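Local coordinates for INSIG protein homolog (Mycobacterium vanbaalenii PYR-1, PDB 4XU6), which binds diacylglycerol in the membrane as a homotrimeric, six-helix transmembrane homolog of the Insig sterol-sensor proteins, at residues G81-A84 against A85-T89; G15-A18 against A19-D23; V129-A132 against V133-P136. One frame throughout, in Å; residues are numbered along the deposited sequence.

Contact 1: G81-A84 against A85-T89; sequences GGVA and AVVGT. With BOG (octyl beta-D-glucopyranoside), chain D.
Ala85 donates its N-H to Gly81 O, and its CB lies 3.5 Å from that oxygen. The octyl chain of a bound octyl glucoside runs past this face: its C7' is 4.0 Å from Ala85 CB, and its C5' is 3.8 Å from Gly81 CA, where the bare glycine lets the detergent come up to the main chain. Val86 follows, its N bonded to Gly82 O and its CG2 resting 3.4 Å from that oxygen; with Val83 it belongs to the pocket of a bound tridecanoic acid. All of this is regular alpha-helix, the middle of the transmembrane helix 76-96, with i to i+4 bonds throughout. Val87 makes the straightest of them, to Val83 O (170° at the hydrogen). With CG1 trans to its own N (chi1 174°), CG2 of Val87 lies beside that N, 3.3 Å from Val83 O, and meets Val83 CG1 only loosely at 4.2 Å. Gly88 N bonds to Ala84 O, while Ala84 itself packs on Ile114 of the second subunit. At Thr89 the side chain folds back along the helix, and OG1 gives a 2.7 Å hydrogen bond to Ala85 O, which also takes Thr89 N from the opposite face of its carbonyl plane.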
ATOM      1  N   GLY A  81     -10.731   5.358   6.262  1.00 23.44           N
ATOM      2  CA  GLY A  81      -9.832   4.482   5.534  1.00 23.66           C
ATOM      3  C   GLY A  81      -9.941   4.683   4.035  1.00 22.79           C
ATOM      4  O   GLY A  81      -8.940   4.653   3.333  1.00 22.72           O
ATOM      5  N   GLY A  82     -11.159   4.893   3.543  1.00 19.81           N
ATOM      6  CA  GLY A  82     -11.367   5.102   2.124  1.00 19.82           C
ATOM      7  C   GLY A  82     -10.815   6.441   1.665  1.00 19.22           C
ATOM      8  O   GLY A  82     -10.210   6.545   0.597  1.00 20.41           O
ATOM      9  N   VAL A  83     -11.035   7.481   2.459  1.00 18.61           N
ATOM     10  CA  VAL A  83     -10.476   8.787   2.110  1.00 19.73           C
ATOM     11  C   VAL A  83      -8.940   8.726   2.097  1.00 18.12           C
ATOM     12  O   VAL A  83      -8.284   9.274   1.208  1.00 20.43           O
ATOM     13  CB  VAL A  83     -10.986   9.899   3.047  1.00 20.19           C
ATOM     14  CG1 VAL A  83     -10.187  11.182   2.838  1.00 22.90           C
ATOM     15  CG2 VAL A  83     -12.472  10.159   2.784  1.00 22.42           C
ATOM     16  N   ALA A  84      -8.375   8.041   3.082  1.00 19.53           N
ATOM     17  CA  ALA A  84      -6.924   7.872   3.149  1.00 21.17           C
ATOM     18  C   ALA A  84      -6.397   7.103   1.930  1.00 20.36           C
ATOM     19  O   ALA A  84      -5.342   7.426   1.391  1.00 21.43           O
ATOM     20  CB  ALA A  84      -6.534   7.173   4.448  1.00 21.21           C
ATOM     21  N   ALA A  85      -7.135   6.089   1.487  1.00 20.60           N
ATOM     22  CA  ALA A  85      -6.703   5.289   0.335  1.00 20.68           C
ATOM     23  C   ALA A  85      -6.684   6.138  -0.934  1.00 20.35           C
ATOM     24  O   ALA A  85      -5.755   6.048  -1.736  1.00 20.38           O
ATOM     25  CB  ALA A  85      -7.610   4.068   0.148  1.00 21.82           C
ATOM     26  N   VAL A  86      -7.715   6.958  -1.116  1.00 20.40           N
ATOM     27  CA  VAL A  86      -7.802   7.814  -2.305  1.00 19.34           C
ATOM     28  C   VAL A  86      -6.730   8.909  -2.276  1.00 19.10           C
ATOM     29  O   VAL A  86      -6.045   9.153  -3.266  1.00 20.12           O
ATOM     30  CB  VAL A  86      -9.215   8.437  -2.458  1.00 20.53           C
ATOM     31  CG1 VAL A  86      -9.228   9.454  -3.612  1.00 22.92           C
ATOM     32  CG2 VAL A  86     -10.236   7.337  -2.730  1.00 19.69           C
ATOM     33  N   VAL A  87      -6.563   9.548  -1.128  1.00 21.83           N
ATOM     34  CA  VAL A  87      -5.516  10.557  -1.011  1.00 21.50           C
ATOM     35  C   VAL A  87      -4.116   9.951  -1.166  1.00 18.92           C
ATOM     36  O   VAL A  87      -3.273  10.517  -1.845  1.00 20.06           O
ATOM     37  CB  VAL A  87      -5.613  11.347   0.301  1.00 26.50           C
ATOM     38  CG1 VAL A  87      -4.416  12.283   0.440  1.00 28.55           C
ATOM     39  CG2 VAL A  87      -6.907  12.156   0.325  1.00 25.91           C
ATOM     40  N   GLY A  88      -3.872   8.797  -0.550  1.00 20.89           N
ATOM     41  CA  GLY A  88      -2.577   8.150  -0.694  1.00 19.72           C
ATOM     42  C   GLY A  88      -2.305   7.768  -2.134  1.00 19.39           C
ATOM     43  O   GLY A  88      -1.184   7.900  -2.618  1.00 21.13           O
ATOM     44  N   THR A  89      -3.335   7.304  -2.834  1.00 19.33           N
ATOM     45  CA  THR A  89      -3.176   6.915  -4.235  1.00 19.16           C
ATOM     46  C   THR A  89      -2.905   8.145  -5.094  1.00 18.57           C
ATOM     47  O   THR A  89      -2.056   8.130  -5.981  1.00 19.71           O
ATOM     48  CB  THR A  89      -4.434   6.180  -4.744  1.00 21.05           C
ATOM     49  OG1 THR A  89      -4.659   5.013  -3.940  1.00 21.59           O
ATOM     50  CG2 THR A  89      -4.263   5.752  -6.191  1.00 24.61           C
TER
HETATM   51  C1  BOG D 303     -12.932  -2.274   9.709  1.00 49.28           C
HETATM   52  O1  BOG D 303     -11.926  -2.050   8.731  1.00 55.14           O
HETATM   53  C2  BOG D 303     -12.274  -2.548  11.050  1.00 48.22           C
HETATM   54  O2  BOG D 303     -11.289  -3.586  10.934  1.00 57.25           O
HETATM   55  C3  BOG D 303     -13.350  -2.953  12.041  1.00 57.22           C
HETATM   56  O3  BOG D 303     -12.758  -3.077  13.342  1.00 59.21           O
HETATM   57  C4  BOG D 303     -14.458  -1.908  12.117  1.00 54.69           C
HETATM   58  O4  BOG D 303     -15.685  -2.545  12.498  1.00 60.99           O
HETATM   59  C5  BOG D 303     -14.735  -1.103  10.846  1.00 49.27           C
HETATM   60  O5  BOG D 303     -13.700  -1.085   9.855  1.00 51.90           O
HETATM   61  C6  BOG D 303     -14.910   0.322  11.328  1.00 42.75           C
HETATM   62  O6  BOG D 303     -14.011   0.565  12.419  1.00 59.96           O
HETATM   63  C1' BOG D 303     -12.123  -0.801   8.070  1.00 44.44           C
HETATM   64  C2' BOG D 303     -11.308  -0.820   6.791  1.00 40.40           C
HETATM   65  C3' BOG D 303     -10.668   0.535   6.567  1.00 36.31           C
HETATM   66  C4' BOG D 303      -9.400   0.362   5.742  1.00 40.12           C
HETATM   67  C5' BOG D 303      -9.604   0.857   4.318  1.00 33.95           C
HETATM   68  C6' BOG D 303      -8.553   0.276   3.392  1.00 34.38           C
HETATM   69  C7' BOG D 303      -8.794   0.724   1.958  1.00 35.53           C
HETATM   70  C8' BOG D 303      -7.759   0.106   1.039  1.00 35.15           C

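Contact 2: G15-A18 against A19-D23. With TDA (N-tridecanoic acid), chain E.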
ATOM      1  N   GLY A  15     -13.948  16.865   0.056  1.00 24.01           N
ATOM      2  CA  GLY A  15     -13.443  16.703  -1.294  1.00 22.54           C
ATOM      3  C   GLY A  15     -12.516  17.833  -1.717  1.00 25.12           C
ATOM      4  O   GLY A  15     -11.481  17.606  -2.355  1.00 24.41           O
ATOM      5  N   ALA A  16     -12.886  19.061  -1.359  1.00 25.14           N
ATOM      6  CA  ALA A  16     -12.073  20.233  -1.686  1.00 24.85           C
ATOM      7  C   ALA A  16     -10.687  20.175  -1.041  1.00 24.28           C
ATOM      8  O   ALA A  16      -9.686  20.481  -1.690  1.00 24.33           O
ATOM      9  CB  ALA A  16     -12.794  21.522  -1.274  1.00 25.82           C
ATOM     10  N   VAL A  17     -10.630  19.801   0.234  1.00 22.53           N
ATOM     11  CA  VAL A  17      -9.343  19.750   0.934  1.00 25.87           C
ATOM     12  C   VAL A  17      -8.458  18.648   0.354  1.00 25.32           C
ATOM     13  O   VAL A  17      -7.285  18.872   0.085  1.00 22.14           O
ATOM     14  CB  VAL A  17      -9.516  19.534   2.453  1.00 27.81           C
ATOM     15  CG1 VAL A  17      -8.173  19.227   3.120  1.00 26.61           C
ATOM     16  CG2 VAL A  17     -10.180  20.759   3.095  1.00 27.77           C
ATOM     17  N   ALA A  18      -9.025  17.463   0.153  1.00 24.26           N
ATOM     18  CA  ALA A  18      -8.266  16.373  -0.450  1.00 25.47           C
ATOM     19  C   ALA A  18      -7.775  16.736  -1.854  1.00 23.36           C
ATOM     20  O   ALA A  18      -6.648  16.420  -2.220  1.00 22.70           O
ATOM     21  CB  ALA A  18      -9.098  15.097  -0.476  1.00 23.38           C
ATOM     22  N   ALA A  19      -8.622  17.398  -2.638  1.00 21.46           N
ATOM     23  CA  ALA A  19      -8.239  17.838  -3.979  1.00 24.63           C
ATOM     24  C   ALA A  19      -7.059  18.806  -3.962  1.00 23.75           C
ATOM     25  O   ALA A  19      -6.153  18.698  -4.790  1.00 24.25           O
ATOM     26  CB  ALA A  19      -9.426  18.476  -4.711  1.00 24.76           C
ATOM     27  N   LEU A  20      -7.077  19.762  -3.032  1.00 22.79           N
ATOM     28  CA  LEU A  20      -5.993  20.746  -2.937  1.00 22.45           C
ATOM     29  C   LEU A  20      -4.663  20.073  -2.588  1.00 23.34           C
ATOM     30  O   LEU A  20      -3.610  20.456  -3.094  1.00 22.27           O
ATOM     31  CB  LEU A  20      -6.325  21.815  -1.894  1.00 22.51           C
ATOM     32  CG  LEU A  20      -7.423  22.806  -2.288  1.00 24.37           C
ATOM     33  CD1 LEU A  20      -7.816  23.693  -1.117  1.00 27.28           C
ATOM     34  CD2 LEU A  20      -6.968  23.642  -3.489  1.00 23.74           C
ATOM     35  N   ILE A  21      -4.714  19.065  -1.725  1.00 21.77           N
ATOM     36  CA  ILE A  21      -3.493  18.353  -1.346  1.00 22.97           C
ATOM     37  C   ILE A  21      -2.952  17.568  -2.539  1.00 22.22           C
ATOM     38  O   ILE A  21      -1.757  17.619  -2.842  1.00 19.97           O
ATOM     39  CB  ILE A  21      -3.741  17.400  -0.154  1.00 22.96           C
ATOM     40  CG1 ILE A  21      -4.043  18.200   1.117  1.00 23.47           C
ATOM     41  CG2 ILE A  21      -2.525  16.477   0.073  1.00 25.83           C
ATOM     42  CD1 ILE A  21      -4.674  17.351   2.244  1.00 24.93           C
ATOM     43  N   GLY A  22      -3.835  16.837  -3.214  1.00 21.09           N
ATOM     44  CA  GLY A  22      -3.432  16.058  -4.369  1.00 22.76           C
ATOM     45  C   GLY A  22      -2.980  16.940  -5.521  1.00 23.45           C
ATOM     46  O   GLY A  22      -1.994  16.644  -6.200  1.00 20.33           O
ATOM     47  N   ASP A  23      -3.694  18.034  -5.756  1.00 21.40           N
ATOM     48  CA  ASP A  23      -3.323  18.911  -6.864  1.00 21.67           C
ATOM     49  C   ASP A  23      -2.021  19.658  -6.573  1.00 21.16           C
ATOM     50  O   ASP A  23      -1.193  19.817  -7.457  1.00 20.76           O
ATOM     51  CB  ASP A  23      -4.446  19.890  -7.179  1.00 23.51           C
ATOM     52  CG  ASP A  23      -4.357  20.456  -8.592  1.00 26.90           C
ATOM     53  OD1 ASP A  23      -4.027  19.704  -9.537  1.00 25.14           O
ATOM     54  OD2 ASP A  23      -4.634  21.665  -8.752  1.00 24.81           O
TER
HETATM   55  O21 TDA E 304      -5.317  14.804 -11.587  1.00 38.27           O
HETATM   56  O22 TDA E 304      -6.124  16.888 -12.240  1.00 39.98           O
HETATM   57  C21 TDA E 304      -6.313  15.874 -11.566  1.00 32.23           C
HETATM   58  C22 TDA E 304      -7.522  15.778 -10.681  1.00 27.69           C
HETATM   59  C23 TDA E 304      -7.745  14.346 -10.187  1.00 27.84           C
HETATM   60  C24 TDA E 304      -8.874  14.285  -9.158  1.00 28.30           C
HETATM   61  C25 TDA E 304      -9.175  12.842  -8.748  1.00 25.32           C
HETATM   62  C26 TDA E 304     -10.283  12.758  -7.702  1.00 31.04           C
HETATM   63  C27 TDA E 304      -9.756  13.332  -6.395  1.00 30.30           C
HETATM   64  C28 TDA E 304     -10.778  13.260  -5.283  1.00 35.45           C
HETATM   65  C29 TDA E 304     -10.245  13.991  -4.062  1.00 34.42           C
HETATM   66  C30 TDA E 304     -11.263  13.856  -2.946  1.00 32.27           C
HETATM   67  C31 TDA E 304     -11.346  12.406  -2.493  1.00 34.74           C
HETATM   68  C32 TDA E 304     -12.217  12.274  -1.250  1.00 34.82           C
HETATM   69  C33 TDA E 304     -12.775  10.863  -1.122  1.00 34.63           C
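Ile21 lies one turn beyond Val17 on helix 5-29, and its longer branch reaches back toward that residue. Its CB sits 3.7 Å from Ala18 O, close against the backbone. From there CG1 leaves trans to the carbonyl carbon (chi1 -68°), which swings it back along the helix to within 3.5 Å of Val17 O. The chain then extends nearly straight to CD1, 3.7 Å from Val17 O and 4.1 Å from Val17 CG1, the two side chains slanting across each other in a loose apolar contact. Outside the turn, Ile21 packs on Val102 of the second subunit, which places this residue at the trimer interface.

Underneath, the main chain is held by four i to i+4 hydrogen bonds. Ala19 N to Gly15 O is the shortest at 2.9 Å, and Gly22 N to Ala18 O is the straightest, with 169° at the hydrogen. Leu20 sends its CG over Ala16 O, while Ala19 packs on Phe49 and Val53 of helix 48-64.

The lipid side is built from small residues. Ala18 CB touches C30 of the tridecanoic acid at 3.5 Å, and the same carbon lies 3.8 Å from Gly15 O. Farther along, Asp23 OD2 is hydrogen-bonded to Tyr34 OH and Ser45 OG. The whole is a transmembrane alpha-helix whose glycine and alanine face forms one wall of the acyl-chain pocket.

Contact 3: V129-A132 against V133-P136; sequences VVIA and VIGP
Pro136 sets its ring against Ala132 O, with CG and CD each 3.1 Å from that oxygen. This is a proline kink within the transmembrane helix 122-144: the proline nitrogen, closed into its ring, has no hydrogen to give, and where a regular turn would bond residue 136 to Ala132 O, ring carbons stand instead. Beside it, Gly135 N still donates to Ile131 O at 2.8 Å, and Ile134 N makes a nearly straight bond (169°) to Val130 O, lying in that carbonyl's plane. A step earlier, Val133 N is shared between Val129 O and Val130 O, both weak bonds, so the irregularity already begins before the proline.

Ile134, with CG1 trans to the carbonyl carbon (chi1 -68°), carries CG1 over Val130 O; Ile134 also belongs to a tridecanoic acid pocket. In Ile131 CG1 is instead trans to the backbone N (chi1 -168°), and its CD1 passes 3.9 Å from Gly135 N.

Farther out, helix 164-184 packs against the bend: Tyr168 touches both Ile131 and Pro136, Phe171 touches Ile131, and Phe169 touches Ala132. On the exposed side, Val130 and Ile134 lie alongside each other, pointing the same way, with Val130 CG1 3.7 Å from Ile134 CD1.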
ATOM      1  N   VAL A 129     -17.650   4.042 -11.875  1.00 27.13           N
ATOM      2  CA  VAL A 129     -17.566   4.054 -13.335  1.00 25.43           C
ATOM      3  C   VAL A 129     -18.011   5.398 -13.921  1.00 24.91           C
ATOM      4  O   VAL A 129     -17.393   5.911 -14.857  1.00 26.78           O
ATOM      5  CB  VAL A 129     -18.398   2.905 -13.980  1.00 25.50           C
ATOM      6  CG1 VAL A 129     -18.488   3.090 -15.493  1.00 31.80           C
ATOM      7  CG2 VAL A 129     -17.775   1.557 -13.665  1.00 30.31           C
ATOM      8  N   VAL A 130     -19.086   5.957 -13.373  1.00 26.66           N
ATOM      9  CA  VAL A 130     -19.599   7.249 -13.832  1.00 27.94           C
ATOM     10  C   VAL A 130     -18.515   8.344 -13.838  1.00 27.19           C
ATOM     11  O   VAL A 130     -18.306   9.012 -14.849  1.00 24.79           O
ATOM     12  CB  VAL A 130     -20.824   7.700 -13.001  1.00 30.47           C
ATOM     13  CG1 VAL A 130     -21.221   9.129 -13.349  1.00 32.22           C
ATOM     14  CG2 VAL A 130     -22.006   6.749 -13.231  1.00 28.17           C
ATOM     15  N   ILE A 131     -17.815   8.500 -12.717  1.00 24.94           N
ATOM     16  CA  ILE A 131     -16.781   9.528 -12.596  1.00 24.54           C
ATOM     17  C   ILE A 131     -15.454   9.113 -13.264  1.00 24.55           C
ATOM     18  O   ILE A 131     -14.678   9.965 -13.709  1.00 24.36           O
ATOM     19  CB  ILE A 131     -16.592   9.961 -11.110  1.00 21.91           C
ATOM     20  CG1 ILE A 131     -15.729  11.231 -11.011  1.00 24.22           C
ATOM     21  CG2 ILE A 131     -16.011   8.816 -10.280  1.00 24.57           C
ATOM     22  CD1 ILE A 131     -16.413  12.468 -11.564  1.00 27.92           C
ATOM     23  N   ALA A 132     -15.206   7.809 -13.387  1.00 23.27           N
ATOM     24  CA  ALA A 132     -14.024   7.349 -14.124  1.00 23.09           C
ATOM     25  C   ALA A 132     -14.139   7.712 -15.599  1.00 24.38           C
ATOM     26  O   ALA A 132     -13.142   7.726 -16.320  1.00 25.78           O
ATOM     27  CB  ALA A 132     -13.823   5.837 -13.973  1.00 24.29           C
ATOM     28  N   VAL A 133     -15.364   7.975 -16.052  1.00 23.92           N
ATOM     29  CA  VAL A 133     -15.578   8.442 -17.423  1.00 26.63           C
ATOM     30  C   VAL A 133     -15.640   9.971 -17.468  1.00 26.01           C
ATOM     31  O   VAL A 133     -14.925  10.607 -18.240  1.00 27.62           O
ATOM     32  CB  VAL A 133     -16.871   7.853 -18.039  1.00 32.46           C
ATOM     33  CG1 VAL A 133     -17.193   8.555 -19.355  1.00 32.50           C
ATOM     34  CG2 VAL A 133     -16.724   6.346 -18.251  1.00 29.83           C
ATOM     35  N   ILE A 134     -16.484  10.551 -16.621  1.00 26.85           N
ATOM     36  CA  ILE A 134     -16.688  11.999 -16.598  1.00 27.93           C
ATOM     37  C   ILE A 134     -15.439  12.786 -16.176  1.00 29.88           C
ATOM     38  O   ILE A 134     -15.104  13.799 -16.790  1.00 26.96           O
ATOM     39  CB  ILE A 134     -17.882  12.374 -15.694  1.00 26.67           C
ATOM     40  CG1 ILE A 134     -19.190  11.882 -16.320  1.00 33.77           C
ATOM     41  CG2 ILE A 134     -17.957  13.884 -15.450  1.00 27.83           C
ATOM     42  CD1 ILE A 134     -20.407  12.102 -15.427  1.00 32.36           C
ATOM     43  N   GLY A 135     -14.764  12.331 -15.123  1.00 27.38           N
ATOM     44  CA  GLY A 135     -13.544  12.984 -14.667  1.00 24.74           C
ATOM     45  C   GLY A 135     -12.501  13.172 -15.753  1.00 25.13           C
ATOM     46  O   GLY A 135     -12.100  14.300 -16.048  1.00 24.59           O
ATOM     47  N   PRO A 136     -12.043  12.067 -16.360  1.00 25.66           N
ATOM     48  CA  PRO A 136     -11.065  12.200 -17.444  1.00 27.73           C
ATOM     49  C   PRO A 136     -11.586  12.995 -18.650  1.00 28.79           C
ATOM     50  O   PRO A 136     -10.802  13.691 -19.292  1.00 26.45           O
ATOM     51  CB  PRO A 136     -10.791  10.748 -17.843  1.00 26.88           C
ATOM     52  CG  PRO A 136     -11.014   9.981 -16.573  1.00 25.56           C
ATOM     53  CD  PRO A 136     -12.197  10.667 -15.926  1.00 24.93           C
TER

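Contacts 1 and 2 meet directly: Val87 CG2 of helix 76-96 packs 3.8 Å from Ala18 CB of helix 5-29, with the centres of the two contacts 12 Å apart. Contact 3 lies on the other side of the chain's centre from both, its centre about 18 Å from that of contact 1 and 17 Å from that of contact 2, with nearest atoms no closer than about 10 Å. Bound lipid occupies the region where these helices gather. Val83, Val86, Gly15 and Ala18 line one tridecanoic acid site, which also includes the diacylglycerol-binding His26 and Tyr150; Ile134 of contact 3 belongs to the other tridecanoic acid site.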